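Local coordinates for topoisomerase I-like protein (Leishmania donovani, PDB 2B9S) that probably relaxes supercoiled DNA as the large subunit of a heterodimeric type IB topoisomerase, nicking one strand and resealing it, at residues D[23-28]-D[143-148]; D[149-154]-D[232-237]; D[185-190]-D[210-215]. All blocks are in the same frame, centred on the assembly; numbering follows the deposited sequence.

Contact 1: D[23-28]-D[143-148]; sequences ETLAHN and CVWDGR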
loop_
_atom_site.group_PDB
_atom_site.type_symbol
_atom_site.label_atom_id
_atom_site.label_comp_id
_atom_site.label_asym_id
_atom_site.label_seq_id
_atom_site.Cartn_x
_atom_site.Cartn_y
_atom_site.Cartn_z
ATOM N N GLU D 23 25.401 3.175 -9.636
ATOM C CA GLU D 23 26.844 3.451 -9.564
ATOM C C GLU D 23 27.076 4.754 -8.839
ATOM O O GLU D 23 28.016 4.892 -8.049
ATOM C CB GLU D 23 27.463 3.507 -10.969
ATOM C CG GLU D 23 27.563 2.130 -11.630
ATOM C CD GLU D 23 28.343 1.121 -10.778
ATOM O OE1 GLU D 23 29.307 1.542 -10.078
ATOM O OE2 GLU D 23 27.989 -0.088 -10.817
ATOM N N THR D 24 26.209 5.715 -9.125
ATOM C CA THR D 24 26.262 7.000 -8.450
ATOM C C THR D 24 24.868 7.427 -7.992
ATOM O O THR D 24 23.864 7.193 -8.679
ATOM C CB THR D 24 26.868 8.117 -9.342
ATOM O OG1 THR D 24 26.102 8.240 -10.542
ATOM C CG2 THR D 24 28.337 7.840 -9.681
ATOM N N LEU D 25 24.830 8.071 -6.836
ATOM C CA LEU D 25 23.607 8.598 -6.285
ATOM C C LEU D 25 23.862 9.889 -5.518
ATOM O O LEU D 25 24.634 9.916 -4.572
ATOM C CB LEU D 25 22.927 7.533 -5.395
ATOM C CG LEU D 25 21.559 7.792 -4.771
ATOM C CD1 LEU D 25 20.516 8.275 -5.794
ATOM C CD2 LEU D 25 21.110 6.526 -4.036
ATOM N N ALA D 26 23.186 10.946 -5.941
ATOM C CA ALA D 26 23.252 12.244 -5.302
ATOM C C ALA D 26 21.845 12.762 -4.998
ATOM O O ALA D 26 20.945 12.693 -5.842
ATOM C CB ALA D 26 24.000 13.243 -6.205
ATOM N N HIS D 27 21.655 13.300 -3.796
ATOM C CA HIS D 27 20.359 13.861 -3.401
ATOM C C HIS D 27 20.553 14.776 -2.213
ATOM O O HIS D 27 21.602 14.763 -1.580
ATOM C CB HIS D 27 19.318 12.751 -3.097
ATOM C CG HIS D 27 19.686 11.870 -1.938
ATOM N ND1 HIS D 27 19.366 12.182 -0.630
ATOM C CD2 HIS D 27 20.358 10.693 -1.894
ATOM C CE1 HIS D 27 19.833 11.238 0.168
ATOM N NE2 HIS D 27 20.434 10.321 -0.573
ATOM N N ASN D 28 19.527 15.561 -1.915
ATOM C CA ASN D 28 19.574 16.570 -0.860
ATOM C C ASN D 28 18.886 16.204 0.461
ATOM O O ASN D 28 18.634 17.084 1.280
ATOM C CB ASN D 28 18.961 17.867 -1.400
ATOM C CG ASN D 28 19.769 18.455 -2.541
ATOM O OD1 ASN D 28 20.987 18.584 -2.441
ATOM N ND2 ASN D 28 19.103 18.813 -3.615
ATOM N N CYS D 143 16.624 13.853 -7.467
ATOM C CA CYS D 143 17.922 13.277 -7.182
ATOM C C CYS D 143 18.609 12.969 -8.518
ATOM O O CYS D 143 18.010 13.134 -9.577
ATOM C CB CYS D 143 17.767 12.012 -6.316
ATOM S SG CYS D 143 17.183 10.560 -7.187
ATOM N N VAL D 144 19.863 12.532 -8.466
ATOM C CA VAL D 144 20.568 12.126 -9.670
ATOM C C VAL D 144 21.035 10.690 -9.466
ATOM O O VAL D 144 21.885 10.408 -8.624
ATOM C CB VAL D 144 21.751 13.110 -10.050
ATOM C CG1 VAL D 144 22.485 12.634 -11.300
ATOM C CG2 VAL D 144 21.232 14.531 -10.278
ATOM N N TRP D 145 20.432 9.792 -10.238
ATOM C CA TRP D 145 20.656 8.356 -10.159
ATOM C C TRP D 145 21.385 7.971 -11.432
ATOM O O TRP D 145 20.810 8.055 -12.521
ATOM C CB TRP D 145 19.292 7.657 -10.078
ATOM C CG TRP D 145 19.300 6.146 -10.010
ATOM C CD1 TRP D 145 19.675 5.278 -10.998
ATOM C CD2 TRP D 145 18.847 5.330 -8.914
ATOM N NE1 TRP D 145 19.532 3.979 -10.573
ATOM C CE2 TRP D 145 19.010 3.978 -9.304
ATOM C CE3 TRP D 145 18.342 5.610 -7.630
ATOM C CZ2 TRP D 145 18.673 2.900 -8.460
ATOM C CZ3 TRP D 145 18.018 4.532 -6.783
ATOM C CH2 TRP D 145 18.191 3.200 -7.205
ATOM N N ASP D 146 22.639 7.542 -11.290
ATOM C CA ASP D 146 23.514 7.209 -12.419
ATOM C C ASP D 146 23.550 8.307 -13.505
ATOM O O ASP D 146 23.441 8.011 -14.700
ATOM C CB ASP D 146 23.099 5.867 -13.035
ATOM C CG ASP D 146 23.548 4.673 -12.215
ATOM O OD1 ASP D 146 24.336 4.844 -11.272
ATOM O OD2 ASP D 146 23.113 3.548 -12.532
ATOM N N GLY D 147 23.663 9.567 -13.081
ATOM C CA GLY D 147 23.741 10.709 -14.009
ATOM C C GLY D 147 22.416 11.235 -14.540
ATOM O O GLY D 147 22.364 12.328 -15.103
ATOM N N ARG D 148 21.343 10.465 -14.360
ATOM C CA ARG D 148 20.001 10.886 -14.773
ATOM C C ARG D 148 19.210 11.506 -13.614
ATOM O O ARG D 148 19.214 11.008 -12.480
ATOM C CB ARG D 148 19.242 9.722 -15.385
HETATM O O HOH W 1 24.081 10.107 -10.401
#
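Asp146 reaches across from the turn just after strand 142-145 to hold the backbone that leads into strand 25-26. From its CB the side chain runs to CG with chi1 -77°, beside its own backbone N, and this turns the carboxylate back toward Glu23 and Thr24. CG itself lies 3.5 Å from Glu23 N. At the tip OD1 takes two backbone N-H groups: Glu23 N at 2.6 Å, on the syn lone pair, and Thr24 N at 3.0 Å, nearly along the C-O axis. Asp146 OD2 stays farther off, 3.7 Å from Glu23 N. The backbone of Asp146 returns the favour, its N donating to Thr24 O almost straight (174°). Next along the strands, Ala26 and Val144 form a hydrogen-bonded antiparallel pair, with Val144 N 2.8 Å from Ala26 O. Leu25 and Trp145 make the non-hydrogen-bonded pair, and on that face Leu25 CD1 approaches Trp145 CE3 at 3.9 Å, obliquely to the indole, while Trp22 meets the same indole edge-to-face. A water joins Thr24 OG1 to Gly147 N, with a weak further bond to Val144 O. Trp145 to Arg148 is a type I' turn, closed by bonds in both directions between its end residues. The whole is a tight beta hairpin, strands 142-145 and 148-151, extended by strand 25-26 into a three-stranded antiparallel sheet of the DNA-binding fragment.

Contact 2: D[149-154]-D[232-237]; sequences REQVAN and APSSSV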
loop_
_atom_site.group_PDB
_atom_site.type_symbol
_atom_site.label_atom_id
_atom_site.label_comp_id
_atom_site.label_asym_id
_atom_site.label_seq_id
_atom_site.Cartn_x
_atom_site.Cartn_y
_atom_site.Cartn_z
ATOM N N ARG D 149 18.545 12.612 -13.905
ATOM C CA ARG D 149 17.708 13.286 -12.939
ATOM C C ARG D 149 16.400 12.488 -12.786
ATOM O O ARG D 149 15.750 12.124 -13.790
ATOM C CB ARG D 149 17.434 14.700 -13.427
ATOM C CG ARG D 149 17.160 15.707 -12.352
ATOM C CD ARG D 149 16.449 16.884 -12.979
ATOM N NE ARG D 149 16.128 17.942 -12.028
ATOM C CZ ARG D 149 15.203 18.874 -12.254
ATOM N NH1 ARG D 149 14.514 18.872 -13.396
ATOM N NH2 ARG D 149 14.959 19.806 -11.339
ATOM N N GLU D 150 16.037 12.190 -11.536
ATOM C CA GLU D 150 14.796 11.474 -11.239
ATOM C C GLU D 150 14.029 12.188 -10.130
ATOM O O GLU D 150 14.625 12.764 -9.222
ATOM C CB GLU D 150 15.067 10.015 -10.838
ATOM C CG GLU D 150 16.002 9.234 -11.769
ATOM C CD GLU D 150 15.314 8.618 -12.997
ATOM O OE1 GLU D 150 14.149 8.948 -13.310
ATOM O OE2 GLU D 150 15.970 7.799 -13.674
ATOM N N GLN D 151 12.706 12.170 -10.222
ATOM C CA GLN D 151 11.872 12.672 -9.136
ATOM C C GLN D 151 11.954 11.723 -7.926
ATOM O O GLN D 151 12.029 10.511 -8.087
ATOM C CB GLN D 151 10.423 12.831 -9.589
ATOM C CG GLN D 151 9.983 14.262 -9.686
ATOM C CD GLN D 151 8.711 14.451 -10.508
ATOM O OE1 GLN D 151 8.170 13.500 -11.071
ATOM N NE2 GLN D 151 8.238 15.691 -10.581
ATOM N N VAL D 152 11.980 12.315 -6.737
ATOM C CA VAL D 152 11.864 11.614 -5.458
ATOM C C VAL D 152 10.387 11.679 -5.018
ATOM O O VAL D 152 9.734 12.716 -5.179
ATOM C CB VAL D 152 12.764 12.270 -4.418
ATOM C CG1 VAL D 152 12.771 11.488 -3.142
ATOM C CG2 VAL D 152 14.174 12.397 -4.970
ATOM N N ALA D 153 9.852 10.574 -4.499
ATOM C CA ALA D 153 8.412 10.513 -4.203
ATOM C C ALA D 153 8.016 11.099 -2.845
ATOM O O ALA D 153 7.264 12.073 -2.790
ATOM C CB ALA D 153 7.850 9.092 -4.388
ATOM N N ASN D 154 8.513 10.523 -1.755
ATOM C CA ASN D 154 8.060 10.922 -0.413
ATOM C C ASN D 154 9.170 11.589 0.416
ATOM O O ASN D 154 9.479 11.153 1.530
ATOM C CB ASN D 154 7.424 9.721 0.327
ATOM C CG ASN D 154 8.382 8.530 0.457
ATOM O OD1 ASN D 154 9.016 8.114 -0.522
ATOM N ND2 ASN D 154 8.496 7.981 1.668
ATOM N N ALA D 232 10.075 8.367 -7.468
ATOM C CA ALA D 232 8.729 8.453 -8.012
ATOM C C ALA D 232 8.513 7.354 -9.053
ATOM O O ALA D 232 9.474 6.855 -9.624
ATOM C CB ALA D 232 8.495 9.832 -8.623
ATOM N N PRO D 233 7.249 6.957 -9.290
ATOM C CA PRO D 233 6.967 5.891 -10.270
ATOM C C PRO D 233 7.423 6.226 -11.703
ATOM O O PRO D 233 7.678 5.304 -12.488
ATOM C CB PRO D 233 5.442 5.714 -10.194
ATOM C CG PRO D 233 4.997 6.436 -8.952
ATOM C CD PRO D 233 6.029 7.470 -8.638
ATOM N N SER D 234 7.544 7.527 -12.013
ATOM C CA SER D 234 8.106 8.023 -13.294
ATOM C C SER D 234 9.600 7.756 -13.484
ATOM O O SER D 234 10.127 7.881 -14.599
ATOM C CB SER D 234 7.812 9.524 -13.501
ATOM O OG SER D 234 8.478 10.349 -12.551
ATOM N N SER D 235 10.290 7.386 -12.408
ATOM C CA SER D 235 11.724 7.077 -12.488
ATOM C C SER D 235 12.005 5.770 -13.233
ATOM O O SER D 235 11.152 4.887 -13.313
ATOM C CB SER D 235 12.366 7.061 -11.085
ATOM O OG SER D 235 11.988 5.904 -10.356
ATOM N N SER D 236 13.209 5.636 -13.765
ATOM C CA SER D 236 13.548 4.460 -14.553
ATOM C C SER D 236 13.720 3.209 -13.712
ATOM O O SER D 236 13.446 2.106 -14.185
ATOM C CB SER D 236 14.787 4.715 -15.427
ATOM O OG SER D 236 15.845 5.247 -14.670
ATOM N N VAL D 237 14.174 3.368 -12.471
ATOM C CA VAL D 237 14.328 2.220 -11.570
ATOM C C VAL D 237 12.960 1.607 -11.233
ATOM O O VAL D 237 12.853 0.398 -11.054
ATOM C CB VAL D 237 15.168 2.545 -10.278
ATOM C CG1 VAL D 237 14.434 3.494 -9.339
ATOM C CG2 VAL D 237 15.534 1.244 -9.536
HETATM O O HOH W 2 11.564 10.704 -12.418
#
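Glu150 extends its carboxylate to the start of helix 236-266, where both oxygens find partners. OE2 accepts from Ser236 OG at 2.7 Å, met on the syn side but 31° out of the carboxylate plane. OE1 lies against Ser235, 3.2 Å from its CA, and takes a weak, long bond from Ser236 N. A water also donates to OE1. That water accepts from Gln151 N at 2.9 Å and is hydrogen-bonded to Ser234 OG as well, bridging the strand to the turn. The bend in the Glu150 chain at chi2 (-84°) brings the acid round to the serines. Being close to a helix N-terminus would be expected to favour its charged form. Further along, Ala232 N donates to Gln151 O at 3.0 Å; the N-H...O angle is 177°, yet the donor stands above the carbonyl plane. Beside this backbone bond, Ala232 CB lies 3.7 Å from Gln151 CB, and Ala153 points toward Ala232. Ala232 O is gripped twice by one residue, by Ser235 N and by Ser235 OG, the hydroxyl at 2.8 Å coming nearly in line with the C=O. Carboxylate, backbone bond and water thus join strand 148-151 and the residues after it to a helix start: a type I turn, Ala232 to Ser235, puts Ser235 at the N-cap, and Glu150 accepts from Ser236, the helix's first residue.

Contact 3: D[185-190]-D[210-215]; sequences TINIGE and HTVTWL. With nucleotides of chain A.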
loop_
_atom_site.group_PDB
_atom_site.type_symbol
_atom_site.label_atom_id
_atom_site.label_comp_id
_atom_site.label_asym_id
_atom_site.label_seq_id
_atom_site.Cartn_x
_atom_site.Cartn_y
_atom_site.Cartn_z
ATOM N N THR D 185 18.487 7.467 8.647
ATOM C CA THR D 185 19.686 6.940 7.986
ATOM C C THR D 185 19.639 7.423 6.540
ATOM O O THR D 185 18.631 7.264 5.844
ATOM C CB THR D 185 19.748 5.386 8.064
ATOM O OG1 THR D 185 19.775 4.981 9.440
ATOM C CG2 THR D 185 20.995 4.827 7.377
ATOM N N ILE D 186 20.731 8.044 6.111
ATOM C CA ILE D 186 20.884 8.525 4.740
ATOM C C ILE D 186 21.628 7.475 3.916
ATOM O O ILE D 186 22.663 6.949 4.335
ATOM C CB ILE D 186 21.610 9.901 4.724
ATOM C CG1 ILE D 186 20.727 10.989 5.365
ATOM C CG2 ILE D 186 22.053 10.273 3.316
ATOM C CD1 ILE D 186 19.618 11.585 4.480
ATOM N N ASN D 187 21.056 7.128 2.765
ATOM C CA ASN D 187 21.737 6.267 1.799
ATOM C C ASN D 187 22.070 7.091 0.566
ATOM O O ASN D 187 21.171 7.632 -0.088
ATOM C CB ASN D 187 20.890 5.059 1.396
ATOM C CG ASN D 187 21.689 4.019 0.634
ATOM O OD1 ASN D 187 22.680 3.519 1.131
ATOM N ND2 ASN D 187 21.250 3.683 -0.565
ATOM N N ILE D 188 23.367 7.175 0.268
ATOM C CA ILE D 188 23.898 8.048 -0.783
ATOM C C ILE D 188 25.221 7.487 -1.368
ATOM O O ILE D 188 25.810 6.568 -0.790
ATOM C CB ILE D 188 24.068 9.487 -0.214
ATOM C CG1 ILE D 188 24.013 10.538 -1.328
ATOM C CG2 ILE D 188 25.255 9.568 0.760
ATOM C CD1 ILE D 188 23.832 11.933 -0.846
ATOM N N GLY D 189 25.680 8.031 -2.501
ATOM C CA GLY D 189 26.971 7.618 -3.088
ATOM C C GLY D 189 28.174 8.052 -2.273
ATOM O O GLY D 189 28.171 9.133 -1.695
ATOM N N GLU D 190 29.206 7.209 -2.231
ATOM C CA GLU D 190 30.476 7.505 -1.532
ATOM C C GLU D 190 31.093 8.873 -1.877
ATOM O O GLU D 190 31.736 9.494 -1.042
ATOM C CB GLU D 190 31.554 6.453 -1.847
ATOM C CG GLU D 190 31.121 5.015 -1.909
ATOM C CD GLU D 190 30.501 4.656 -3.242
ATOM O OE1 GLU D 190 31.234 4.289 -4.199
ATOM O OE2 GLU D 190 29.265 4.747 -3.319
ATOM N N HIS D 210 24.879 0.254 -2.497
ATOM C CA HIS D 210 24.546 0.212 -3.938
ATOM C C HIS D 210 23.533 -0.891 -4.268
ATOM O O HIS D 210 23.070 -0.994 -5.405
ATOM C CB HIS D 210 25.809 -0.013 -4.794
ATOM C CG HIS D 210 26.791 1.130 -4.797
ATOM N ND1 HIS D 210 26.959 1.970 -5.879
ATOM C CD2 HIS D 210 27.704 1.525 -3.876
ATOM C CE1 HIS D 210 27.904 2.852 -5.612
ATOM N NE2 HIS D 210 28.374 2.603 -4.403
ATOM N N THR D 211 23.201 -1.717 -3.273
ATOM C CA THR D 211 22.293 -2.856 -3.456
ATOM C C THR D 211 20.852 -2.526 -3.060
ATOM O O THR D 211 19.964 -3.391 -3.163
ATOM C CB THR D 211 22.754 -4.111 -2.666
ATOM O OG1 THR D 211 22.753 -3.823 -1.257
ATOM C CG2 THR D 211 24.156 -4.565 -3.101
ATOM N N VAL D 212 20.626 -1.286 -2.609
ATOM C CA VAL D 212 19.268 -0.798 -2.283
ATOM C C VAL D 212 18.889 0.460 -3.085
ATOM O O VAL D 212 19.763 1.095 -3.675
ATOM C CB VAL D 212 19.021 -0.640 -0.710
ATOM C CG1 VAL D 212 19.257 -1.982 0.006
ATOM C CG2 VAL D 212 19.870 0.477 -0.086
ATOM N N THR D 213 17.595 0.810 -3.094
ATOM C CA THR D 213 17.028 1.856 -3.969
ATOM C C THR D 213 16.481 3.050 -3.186
ATOM O O THR D 213 15.845 3.952 -3.761
ATOM C CB THR D 213 15.837 1.345 -4.829
ATOM O OG1 THR D 213 14.742 0.985 -3.972
ATOM C CG2 THR D 213 16.210 0.170 -5.686
ATOM N N TRP D 214 16.684 3.038 -1.869
ATOM C CA TRP D 214 16.142 4.081 -1.009
ATOM C C TRP D 214 17.178 5.133 -0.665
ATOM O O TRP D 214 18.382 4.827 -0.623
ATOM C CB TRP D 214 15.518 3.489 0.264
ATOM C CG TRP D 214 16.366 2.566 1.111
ATOM C CD1 TRP D 214 16.370 1.190 1.075
ATOM C CD2 TRP D 214 17.246 2.936 2.203
ATOM N NE1 TRP D 214 17.226 0.700 2.040
ATOM C CE2 TRP D 214 17.761 1.747 2.746
ATOM C CE3 TRP D 214 17.648 4.155 2.756
ATOM C CZ2 TRP D 214 18.666 1.741 3.805
ATOM C CZ3 TRP D 214 18.536 4.151 3.808
ATOM C CH2 TRP D 214 19.032 2.956 4.332
ATOM N N LEU D 215 16.710 6.365 -0.425
ATOM C CA LEU D 215 17.606 7.496 -0.164
ATOM C C LEU D 215 17.685 7.818 1.324
ATOM O O LEU D 215 18.659 8.428 1.803
ATOM C CB LEU D 215 17.159 8.758 -0.931
ATOM C CG LEU D 215 16.682 8.628 -2.378
ATOM C CD1 LEU D 215 16.364 10.005 -3.036
ATOM C CD2 LEU D 215 17.647 7.826 -3.225
ATOM P P DC A 8 15.032 -2.203 -2.217
ATOM O OP1 DC A 8 16.017 -3.180 -2.635
ATOM O OP2 DC A 8 15.475 -0.792 -2.020
ATOM O "O5'" DC A 8 13.740 -1.990 -3.140
ATOM C "C5'" DC A 8 13.033 -2.953 -3.816
ATOM C "C4'" DC A 8 11.583 -3.131 -3.328
ATOM O "O4'" DC A 8 11.402 -3.091 -1.899
ATOM C "C3'" DC A 8 10.461 -2.233 -3.809
ATOM O "O3'" DC A 8 10.250 -2.438 -5.216
ATOM C "C2'" DC A 8 9.326 -2.867 -2.998
ATOM C "C1'" DC A 8 10.034 -3.431 -1.761
ATOM N N1 DC A 8 9.449 -2.889 -0.486
ATOM C C2 DC A 8 8.277 -3.489 0.003
ATOM O O2 DC A 8 7.781 -4.443 -0.613
ATOM N N3 DC A 8 7.718 -3.012 1.143
ATOM C C4 DC A 8 8.277 -1.978 1.788
ATOM N N4 DC A 8 7.670 -1.573 2.910
ATOM C C5 DC A 8 9.472 -1.329 1.303
ATOM C C6 DC A 8 10.016 -1.811 0.162
ATOM P P DA A 7 17.156 -2.355 4.105
ATOM O OP1 DA A 7 18.547 -2.248 3.607
ATOM O OP2 DA A 7 16.536 -1.288 4.917
ATOM O "O5'" DA A 7 16.230 -2.593 2.846
ATOM C "C5'" DA A 7 16.441 -3.700 2.008
ATOM C "C4'" DA A 7 15.333 -3.777 0.978
ATOM O "O4'" DA A 7 14.213 -4.471 1.577
ATOM C "C3'" DA A 7 14.762 -2.463 0.431
ATOM O "O3'" DA A 7 14.336 -2.735 -0.889
ATOM C "C2'" DA A 7 13.494 -2.282 1.220
ATOM C "C1'" DA A 7 13.048 -3.749 1.264
ATOM N N9 DA A 7 12.012 -4.006 2.270
ATOM C C8 DA A 7 11.948 -3.428 3.499
ATOM N N7 DA A 7 10.919 -3.821 4.184
ATOM C C5 DA A 7 10.253 -4.687 3.365
ATOM C C6 DA A 7 9.080 -5.422 3.555
ATOM N N6 DA A 7 8.360 -5.357 4.687
ATOM N N1 DA A 7 8.673 -6.199 2.537
ATOM C C2 DA A 7 9.422 -6.258 1.428
ATOM N N3 DA A 7 10.539 -5.591 1.139
ATOM C C4 DA A 7 10.908 -4.818 2.164
#
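Asn187 OD1 is gripped by two donors, Asp209 N and Gln207 NE2, and the same amide reaches across the contact with its other end. There ND2 donates to Trp214 O at 3.1 Å, close to the amide plane and nearly in line with the carbonyl. The backbone N of Asn187 bonds Leu215 O at 2.9 Å from well above the carbonyl plane, so one residue ties down two successive carbonyls of the loop. Asn187 also lies over a face of the Trp214 indole, its CB 3.5 Å from CZ3, and Val212 CG2 sits over a face toward the rim. Trp214 turns its edge to the DNA backbone, NE1 lying 3.5 Å from DA7 of chain A O5'. Beside it, Thr213 N and OG1 both donate to OP2 of DC8 of chain A, at 2.9 and 2.7 Å; chi1 of 65° sets OG1 between the backbone N and the carbonyl carbon. At this loop the contacts are to the phosphate backbone and not to bases, consistent with binding that depends little on sequence. At the other end of the segments, His210 NE2 donates to Glu190 OE2 at 2.6 Å with a bent angle of 135°, the carboxylate plane turned 66° from the ring. ND1 is bonded to Trp22 O. Both ring nitrogens therefore face acceptors, which would be consistent with a doubly protonated, charged imidazolium.

The three contacts form one patch, their centres 10 to 14 Å apart. Contacts 1 and 2 share the sheet through strands 142-145 and 148-151, where Cys143 N lies 2.9 Å from Glu150 O. Contact 1 meets contact 3 by a probable hydrogen bond of 2.8 Å from His27 NE2 to Asn187 O, and by a second, Gly189 N to Leu25 O, 3.0 Å. Contact 3 is nested in the loop closed by contact 2, with Val152 CG2 3.8 Å from Leu215 CD1. Contact 3 touches DNA directly; the nearest atom of contact 2 is about 4 Å from the bound nucleic acid, that of contact 1 about 7 Å. The vanadate pocket (Arg290, Lys328, Arg386, His429) belongs to another part of the chain.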